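Side-chain contacts in ribokinase (Giardia lamblia, PDB 6WHJ), which probably phosphorylates D-ribose at O-5 with ATP and a divalent cation, most likely magnesium, yielding D-ribose 5-phosphate: residues P149-T152 / L153-V156; F155-V158 / I159-A162; F238-G241 / S242-S245. All blocks are in the same frame, centred on the assembly; numbering follows the deposited sequence.

Interaction 1 of 3, residues P149-T152 / L153-V156; sequences PDNT and LLFV
Pro149 and Leu153, Asp150 and Leu154, Asn151 and Phe155, Thr152 and Val156 are joined in turn by the i to i+4 backbone hydrogen bonds of an alpha-helix, the first turns of helix 149-165. The bond from Leu153 N to Pro149 O measures 3.2 Å, and the one from Val156 N to Thr152 O is shorter at 2.8 Å. Proline suits this first turn, where its missing N-H costs no helical bond.

Nonpolar side chains then pack against the same carbonyls. The CG of Phe155 is turned away from its own carbonyl carbon (chi1 -81°), which carries the ring back along the helix until CD2 lies 3.2 Å from Asn151 O. Val156 meets its i-4 partner through one branch, with CG2 3.3 Å from Thr152 O. Leu153 comes back in the same manner, its CG 3.5 Å from Pro149 O. Between side chains the touch is light: Leu154 CD1 reaches Asn151 OD1 at 3.8 Å, methyl against amide oxygen, the two chains slanting across each other.

Two polar groups, Thr152 OG1 and Asn151 N, are bonded to Ser148, just before the helix. Thr152 OG1, held beside its own backbone N (chi1 -60°), hydrogen-bonds to Ser148 O, and Ser148 OG accepts a hydrogen bond from Asn151 N. A beta-branched threonine thus serves two ends: the buried hydroxyl has a backbone acceptor, while CG2 adds a methyl to the apolar side.

The helix is the crossover of a beta-alpha-beta unit between strands 140-143 and 170-173. Thr152 and Phe155 rest on Met143 of strand 140-143, whereas Leu153 and Val156 pack on Ile187 of helix 184-188.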
ATOM      1  N   PRO B 149       4.639 -20.531  -7.703  1.00 31.00           N
ATOM      2  CA  PRO B 149       5.197 -21.843  -7.322  1.00 29.28           C
ATOM      3  C   PRO B 149       5.340 -22.809  -8.486  1.00 31.71           C
ATOM      4  O   PRO B 149       6.394 -23.445  -8.633  1.00 29.74           O
ATOM      5  CB  PRO B 149       4.189 -22.356  -6.281  1.00 28.68           C
ATOM      6  CG  PRO B 149       3.569 -21.128  -5.722  1.00 28.49           C
ATOM      7  CD  PRO B 149       3.480 -20.162  -6.869  1.00 29.49           C
ATOM      8  N   ASP B 150       4.314 -22.916  -9.337  1.00 31.78           N
ATOM      9  CA  ASP B 150       4.365 -23.866 -10.441  1.00 30.80           C
ATOM     10  C   ASP B 150       5.410 -23.474 -11.477  1.00 32.65           C
ATOM     11  O   ASP B 150       6.076 -24.346 -12.052  1.00 33.45           O
ATOM     12  CB  ASP B 150       2.998 -23.957 -11.118  1.00 33.53           C
ATOM     13  CG  ASP B 150       1.961 -24.658 -10.263  1.00 37.67           C
ATOM     14  OD1 ASP B 150       2.337 -25.308  -9.263  1.00 35.83           O
ATOM     15  OD2 ASP B 150       0.762 -24.581 -10.618  1.00 48.27           O
ATOM     16  N   ASN B 151       5.584 -22.172 -11.710  1.00 31.02           N
ATOM     17  CA  ASN B 151       6.571 -21.715 -12.677  1.00 27.10           C
ATOM     18  C   ASN B 151       7.987 -21.825 -12.137  1.00 28.37           C
ATOM     19  O   ASN B 151       8.926 -22.026 -12.915  1.00 30.60           O
ATOM     20  CB  ASN B 151       6.260 -20.282 -13.090  1.00 28.88           C
ATOM     21  CG  ASN B 151       4.979 -20.185 -13.888  1.00 28.16           C
ATOM     22  OD1 ASN B 151       4.573 -21.151 -14.535  1.00 30.73           O
ATOM     23  ND2 ASN B 151       4.330 -19.028 -13.845  1.00 28.01           N
ATOM     24  N   THR B 152       8.163 -21.684 -10.824  1.00 27.86           N
ATOM     25  CA  THR B 152       9.461 -21.974 -10.223  1.00 24.89           C
ATOM     26  C   THR B 152       9.876 -23.412 -10.507  1.00 29.80           C
ATOM     27  O   THR B 152      11.032 -23.676 -10.856  1.00 29.12           O
ATOM     28  CB  THR B 152       9.408 -21.719  -8.723  1.00 25.87           C
ATOM     29  OG1 THR B 152       9.081 -20.344  -8.487  1.00 25.41           O
ATOM     30  CG2 THR B 152      10.754 -22.008  -8.090  1.00 27.36           C
ATOM     31  N   LEU B 153       8.935 -24.357 -10.383  1.00 30.06           N
ATOM     32  CA  LEU B 153       9.262 -25.757 -10.635  1.00 29.86           C
ATOM     33  C   LEU B 153       9.572 -25.995 -12.109  1.00 33.36           C
ATOM     34  O   LEU B 153      10.366 -26.888 -12.443  1.00 32.87           O
ATOM     35  CB  LEU B 153       8.124 -26.666 -10.158  1.00 24.88           C
ATOM     36  CG  LEU B 153       7.906 -26.650  -8.643  1.00 28.97           C
ATOM     37  CD1 LEU B 153       6.920 -27.698  -8.198  1.00 26.02           C
ATOM     38  CD2 LEU B 153       9.237 -26.785  -7.884  1.00 30.43           C
ATOM     39  N   LEU B 154       8.951 -25.226 -13.003  1.00 29.55           N
ATOM     40  CA  LEU B 154       9.351 -25.308 -14.401  1.00 32.61           C
ATOM     41  C   LEU B 154      10.773 -24.790 -14.586  1.00 32.45           C
ATOM     42  O   LEU B 154      11.566 -25.402 -15.312  1.00 34.48           O
ATOM     43  CB  LEU B 154       8.373 -24.547 -15.301  1.00 34.39           C
ATOM     44  CG  LEU B 154       6.929 -25.053 -15.418  1.00 28.48           C
ATOM     45  CD1 LEU B 154       6.108 -24.119 -16.289  1.00 27.04           C
ATOM     46  CD2 LEU B 154       6.883 -26.470 -15.944  1.00 28.47           C
ATOM     47  N   PHE B 155      11.125 -23.678 -13.923  1.00 23.58           N
ATOM     48  CA  PHE B 155      12.499 -23.190 -14.030  1.00 28.34           C
ATOM     49  C   PHE B 155      13.486 -24.152 -13.392  1.00 29.70           C
ATOM     50  O   PHE B 155      14.612 -24.285 -13.877  1.00 27.10           O
ATOM     51  CB  PHE B 155      12.655 -21.805 -13.400  1.00 27.47           C
ATOM     52  CG  PHE B 155      12.222 -20.687 -14.292  1.00 27.44           C
ATOM     53  CD1 PHE B 155      12.910 -20.419 -15.465  1.00 27.67           C
ATOM     54  CD2 PHE B 155      11.130 -19.899 -13.958  1.00 27.99           C
ATOM     55  CE1 PHE B 155      12.506 -19.403 -16.300  1.00 27.57           C
ATOM     56  CE2 PHE B 155      10.721 -18.871 -14.786  1.00 26.43           C
ATOM     57  CZ  PHE B 155      11.411 -18.620 -15.954  1.00 28.61           C
ATOM     58  N   VAL B 156      13.081 -24.817 -12.305  1.00 32.08           N
ATOM     59  CA  VAL B 156      13.926 -25.830 -11.678  1.00 30.00           C
ATOM     60  C   VAL B 156      14.288 -26.919 -12.679  1.00 34.10           C
ATOM     61  O   VAL B 156      15.444 -27.354 -12.758  1.00 33.82           O
ATOM     62  CB  VAL B 156      13.226 -26.400 -10.432  1.00 30.38           C
ATOM     63  CG1 VAL B 156      13.777 -27.766 -10.072  1.00 29.73           C
ATOM     64  CG2 VAL B 156      13.385 -25.442  -9.258  1.00 30.55           C
TER

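Interaction 2 of 3, residues F155-V158 / I159-A162; sequences FVEV and IKQA
Phe155 to Val158 pass their carbonyls in order to the N-H groups of Ile159 to Ala162, continuing the regular i to i+4 bonding of an alpha-helix, with 2.9 Å between Ile159 N and Phe155 O. This is the middle of the crossover helix in a beta-alpha-beta unit of the ribokinase-like fold, and its two sides differ in character.

Inward, Ile159 sends CG1 back toward the preceding turn, 3.2 Å from Phe155 O, and its buried branches pack on Val141 and Met143 of strand 140-143. Val158 instead touches Met132 and Leu135 of helix 131-135. Ala162, small and buried, lays CB 3.6 Å from Val158 O.

Outward, long polar chains suit the more solvent-exposed side. Lys160 is fully extended, and its CD passes 3.8 Å from Glu157 OE1; NZ stays 4.5 Å from that oxygen, too far for a salt bridge, though the opposite charges may still attract. Glu157 bends at chi2 (61°), bringing its carboxylate to the Gln161 amide, whose plane is turned 58° from it. Gln161 NE2 donates almost straight, at 171°, to the anti lone pair of Glu157 OE2, 3.0 Å away.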
ATOM      1  N   PHE B 155      11.125 -23.678 -13.923  1.00 23.58           N
ATOM      2  CA  PHE B 155      12.499 -23.190 -14.030  1.00 28.34           C
ATOM      3  C   PHE B 155      13.486 -24.152 -13.392  1.00 29.70           C
ATOM      4  O   PHE B 155      14.612 -24.285 -13.877  1.00 27.10           O
ATOM      5  CB  PHE B 155      12.655 -21.805 -13.400  1.00 27.47           C
ATOM      6  CG  PHE B 155      12.222 -20.687 -14.292  1.00 27.44           C
ATOM      7  CD1 PHE B 155      12.910 -20.419 -15.465  1.00 27.67           C
ATOM      8  CD2 PHE B 155      11.130 -19.899 -13.958  1.00 27.99           C
ATOM      9  CE1 PHE B 155      12.506 -19.403 -16.300  1.00 27.57           C
ATOM     10  CE2 PHE B 155      10.721 -18.871 -14.786  1.00 26.43           C
ATOM     11  CZ  PHE B 155      11.411 -18.620 -15.954  1.00 28.61           C
ATOM     12  N   VAL B 156      13.081 -24.817 -12.305  1.00 32.08           N
ATOM     13  CA  VAL B 156      13.926 -25.830 -11.678  1.00 30.00           C
ATOM     14  C   VAL B 156      14.288 -26.919 -12.679  1.00 34.10           C
ATOM     15  O   VAL B 156      15.444 -27.354 -12.758  1.00 33.82           O
ATOM     16  CB  VAL B 156      13.226 -26.400 -10.432  1.00 30.38           C
ATOM     17  CG1 VAL B 156      13.777 -27.766 -10.072  1.00 29.73           C
ATOM     18  CG2 VAL B 156      13.385 -25.442  -9.258  1.00 30.55           C
ATOM     19  N   GLU B 157      13.316 -27.362 -13.480  1.00 36.84           N
ATOM     20  CA  GLU B 157      13.622 -28.390 -14.469  1.00 37.22           C
ATOM     21  C   GLU B 157      14.590 -27.871 -15.529  1.00 37.27           C
ATOM     22  O   GLU B 157      15.508 -28.591 -15.943  1.00 40.05           O
ATOM     23  CB  GLU B 157      12.333 -28.911 -15.100  1.00 36.54           C
ATOM     24  CG  GLU B 157      12.578 -29.925 -16.196  1.00 44.13           C
ATOM     25  CD  GLU B 157      13.296 -31.176 -15.707  1.00 50.81           C
ATOM     26  OE1 GLU B 157      13.202 -31.507 -14.500  1.00 53.45           O
ATOM     27  OE2 GLU B 157      13.971 -31.823 -16.539  1.00 49.78           O
ATOM     28  N   VAL B 158      14.448 -26.609 -15.937  1.00 33.67           N
ATOM     29  CA  VAL B 158      15.398 -26.045 -16.889  1.00 32.41           C
ATOM     30  C   VAL B 158      16.803 -26.062 -16.308  1.00 33.37           C
ATOM     31  O   VAL B 158      17.767 -26.460 -16.977  1.00 34.43           O
ATOM     32  CB  VAL B 158      14.978 -24.617 -17.279  1.00 31.07           C
ATOM     33  CG1 VAL B 158      16.080 -23.940 -18.070  1.00 27.40           C
ATOM     34  CG2 VAL B 158      13.687 -24.651 -18.085  1.00 30.00           C
ATOM     35  N   ILE B 159      16.937 -25.660 -15.043  1.00 34.82           N
ATOM     36  CA  ILE B 159      18.249 -25.591 -14.410  1.00 34.58           C
ATOM     37  C   ILE B 159      18.849 -26.989 -14.260  1.00 35.69           C
ATOM     38  O   ILE B 159      20.050 -27.195 -14.479  1.00 35.59           O
ATOM     39  CB  ILE B 159      18.121 -24.863 -13.067  1.00 32.29           C
ATOM     40  CG1 ILE B 159      17.636 -23.429 -13.298  1.00 27.47           C
ATOM     41  CG2 ILE B 159      19.463 -24.834 -12.351  1.00 31.25           C
ATOM     42  CD1 ILE B 159      17.275 -22.701 -12.018  1.00 25.48           C
ATOM     43  N   LYS B 160      18.016 -27.977 -13.916  1.00 34.35           N
ATOM     44  CA  LYS B 160      18.493 -29.356 -13.828  1.00 34.93           C
ATOM     45  C   LYS B 160      19.081 -29.809 -15.155  1.00 37.99           C
ATOM     46  O   LYS B 160      20.142 -30.449 -15.189  1.00 34.36           O
ATOM     47  CB  LYS B 160      17.355 -30.280 -13.379  1.00 38.85           C
ATOM     48  CG  LYS B 160      17.699 -31.774 -13.249  1.00 35.44           C
ATOM     49  CD  LYS B 160      16.461 -32.583 -12.884  1.00 39.59           C
ATOM     50  CE  LYS B 160      16.766 -34.055 -12.685  1.00 54.94           C
ATOM     51  NZ  LYS B 160      15.525 -34.890 -12.609  1.00 63.16           N
ATOM     52  N   GLN B 161      18.426 -29.448 -16.259  1.00 38.20           N
ATOM     53  CA  GLN B 161      18.942 -29.776 -17.583  1.00 36.10           C
ATOM     54  C   GLN B 161      20.183 -28.962 -17.932  1.00 39.87           C
ATOM     55  O   GLN B 161      21.059 -29.449 -18.659  1.00 41.37           O
ATOM     56  CB  GLN B 161      17.862 -29.542 -18.638  1.00 37.48           C
ATOM     57  CG  GLN B 161      16.865 -30.673 -18.804  1.00 40.51           C
ATOM     58  CD  GLN B 161      15.685 -30.287 -19.685  1.00 51.13           C
ATOM     59  OE1 GLN B 161      15.852 -29.713 -20.761  1.00 62.40           O
ATOM     60  NE2 GLN B 161      14.482 -30.628 -19.238  1.00 53.15           N
ATOM     61  N   ALA B 162      20.282 -27.728 -17.422  1.00 38.41           N
ATOM     62  CA  ALA B 162      21.455 -26.906 -17.711  1.00 37.74           C
ATOM     63  C   ALA B 162      22.673 -27.391 -16.937  1.00 36.95           C
ATOM     64  O   ALA B 162      23.795 -27.357 -17.457  1.00 35.36           O
ATOM     65  CB  ALA B 162      21.174 -25.438 -17.396  1.00 34.94           C
TER

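Interaction 3 of 3, residues F238-G241 / S242-S245; sequences FTLG and SRGS
Leu240 meets Arg243 and Gly244 across the tight turn of a beta-hairpin, which leads strand 235-239 into the antiparallel strand 245-249 of the large sheet. Thr239 and Ser245 face each other as a non-hydrogen-bonded pair, and just beyond them Leu240 N donates to Gly244 O at 2.8 Å. Two further bonds close the turn through its 3-10 part: Arg243 N to Leu240 O at 3.1 Å and Gly244 N to Gly241 O at 2.9 Å, each donor standing well above the carbonyl plane. Glycine suits both bends: Gly241 and Gly244 have positive phi (63° and 96°), which a residue without a side chain adopts readily.

Leucine at 240 gives the turn its apolar packing. Leu240 CB lies 3.8 Å from Arg243 CB, while Leu240 CD1 sits over one face of the Arg243 guanidinium, offset toward the rim. The bend at chi3 (-75°) folds that flat group back over the leucine, where Arg243 NH1 also forms a salt bridge with Glu198.

Residues 239-244 are predicted to bind ATP, with Asn197, which Thr239 touches, in the same predicted site. Behind the turn, Phe238 packs on Met219 and Val223 of helix 216-228, and Ser245 pairs through its backbone with Val258 of strand 255-258.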
ATOM      1  N   PHE B 238      23.449 -19.795   6.365  1.00 28.33           N
ATOM      2  CA  PHE B 238      22.447 -19.202   7.248  1.00 29.21           C
ATOM      3  C   PHE B 238      22.734 -17.718   7.386  1.00 27.36           C
ATOM      4  O   PHE B 238      23.851 -17.329   7.738  1.00 26.14           O
ATOM      5  CB  PHE B 238      22.467 -19.847   8.628  1.00 30.80           C
ATOM      6  CG  PHE B 238      21.957 -21.249   8.662  1.00 28.98           C
ATOM      7  CD1 PHE B 238      20.606 -21.499   8.788  1.00 27.55           C
ATOM      8  CD2 PHE B 238      22.838 -22.324   8.608  1.00 27.56           C
ATOM      9  CE1 PHE B 238      20.135 -22.799   8.837  1.00 32.18           C
ATOM     10  CE2 PHE B 238      22.374 -23.620   8.656  1.00 28.75           C
ATOM     11  CZ  PHE B 238      21.018 -23.861   8.768  1.00 28.59           C
ATOM     12  N   THR B 239      21.740 -16.896   7.077  1.00 31.36           N
ATOM     13  CA  THR B 239      21.791 -15.463   7.332  1.00 33.30           C
ATOM     14  C   THR B 239      21.219 -15.173   8.708  1.00 32.28           C
ATOM     15  O   THR B 239      20.078 -15.534   8.998  1.00 35.28           O
ATOM     16  CB  THR B 239      21.019 -14.690   6.264  1.00 31.35           C
ATOM     17  OG1 THR B 239      21.820 -14.599   5.080  1.00 33.23           O
ATOM     18  CG2 THR B 239      20.636 -13.309   6.765  1.00 41.92           C
ATOM     19  N   LEU B 240      22.005 -14.504   9.547  1.00 34.87           N
ATOM     20  CA  LEU B 240      21.653 -14.342  10.951  1.00 32.73           C
ATOM     21  C   LEU B 240      21.526 -12.873  11.331  1.00 36.22           C
ATOM     22  O   LEU B 240      21.565 -12.534  12.518  1.00 39.83           O
ATOM     23  CB  LEU B 240      22.695 -15.038  11.822  1.00 37.57           C
ATOM     24  CG  LEU B 240      22.816 -16.542  11.558  1.00 43.16           C
ATOM     25  CD1 LEU B 240      23.789 -17.196  12.534  1.00 42.32           C
ATOM     26  CD2 LEU B 240      21.446 -17.230  11.585  1.00 39.72           C
ATOM     27  N   GLY B 241      21.359 -11.999  10.342  1.00 36.02           N
ATOM     28  CA  GLY B 241      21.161 -10.586  10.616  1.00 35.85           C
ATOM     29  C   GLY B 241      22.369  -9.995  11.310  1.00 36.52           C
ATOM     30  O   GLY B 241      23.510 -10.177  10.877  1.00 38.03           O
ATOM     31  N   SER B 242      22.124  -9.330  12.441  1.00 37.22           N
ATOM     32  CA  SER B 242      23.205  -8.673  13.166  1.00 36.11           C
ATOM     33  C   SER B 242      24.226  -9.670  13.716  1.00 38.04           C
ATOM     34  O   SER B 242      25.345  -9.268  14.053  1.00 36.47           O
ATOM     35  CB  SER B 242      22.623  -7.810  14.285  1.00 35.22           C
ATOM     36  OG  SER B 242      21.804  -8.582  15.148  1.00 37.72           O
ATOM     37  N   ARG B 243      23.874 -10.958  13.810  1.00 36.65           N
ATOM     38  CA  ARG B 243      24.834 -11.968  14.236  1.00 34.45           C
ATOM     39  C   ARG B 243      25.753 -12.428  13.113  1.00 34.33           C
ATOM     40  O   ARG B 243      26.661 -13.221  13.377  1.00 36.88           O
ATOM     41  CB  ARG B 243      24.132 -13.187  14.828  1.00 36.24           C
ATOM     42  CG  ARG B 243      23.464 -12.952  16.167  1.00 37.08           C
ATOM     43  CD  ARG B 243      23.109 -14.284  16.781  1.00 44.80           C
ATOM     44  NE  ARG B 243      21.947 -14.853  16.112  1.00 54.49           N
ATOM     45  CZ  ARG B 243      21.710 -16.155  15.997  1.00 57.99           C
ATOM     46  NH1 ARG B 243      20.622 -16.570  15.365  1.00 62.00           N
ATOM     47  NH2 ARG B 243      22.567 -17.038  16.496  1.00 57.98           N
ATOM     48  N   GLY B 244      25.538 -11.969  11.880  1.00 33.25           N
ATOM     49  CA  GLY B 244      26.385 -12.325  10.754  1.00 32.90           C
ATOM     50  C   GLY B 244      25.824 -13.481   9.946  1.00 35.35           C
ATOM     51  O   GLY B 244      24.612 -13.545   9.727  1.00 38.78           O
ATOM     52  N   SER B 245      26.663 -14.432   9.545  1.00 31.72           N
ATOM     53  CA  SER B 245      26.173 -15.569   8.779  1.00 34.27           C
ATOM     54  C   SER B 245      26.905 -16.831   9.219  1.00 31.75           C
ATOM     55  O   SER B 245      27.847 -16.794  10.014  1.00 29.53           O
ATOM     56  CB  SER B 245      26.319 -15.355   7.264  1.00 32.94           C
ATOM     57  OG  SER B 245      27.531 -14.698   6.948  1.00 39.12           O
TER

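Following the chain from the N terminus, interaction 1 comes first and interaction 2 continues it on helix 149-165; they share Phe155 and Val156, and their centres lie 9 Å apart. Neither closes a loop: each spans successive turns of the helix that links strands 140-143 and 170-173, packed beside helices 131-135 and 184-188. Interaction 3 follows in series, without crossing or enclosing the others, and closes the short hairpin between strands 235-239 and 245-249. It lies on the opposite side of the chain's centre, about 28 and 30 Å from the centres of interactions 1 and 2. All four strands belong to the large sheet, which therefore connects the two regions.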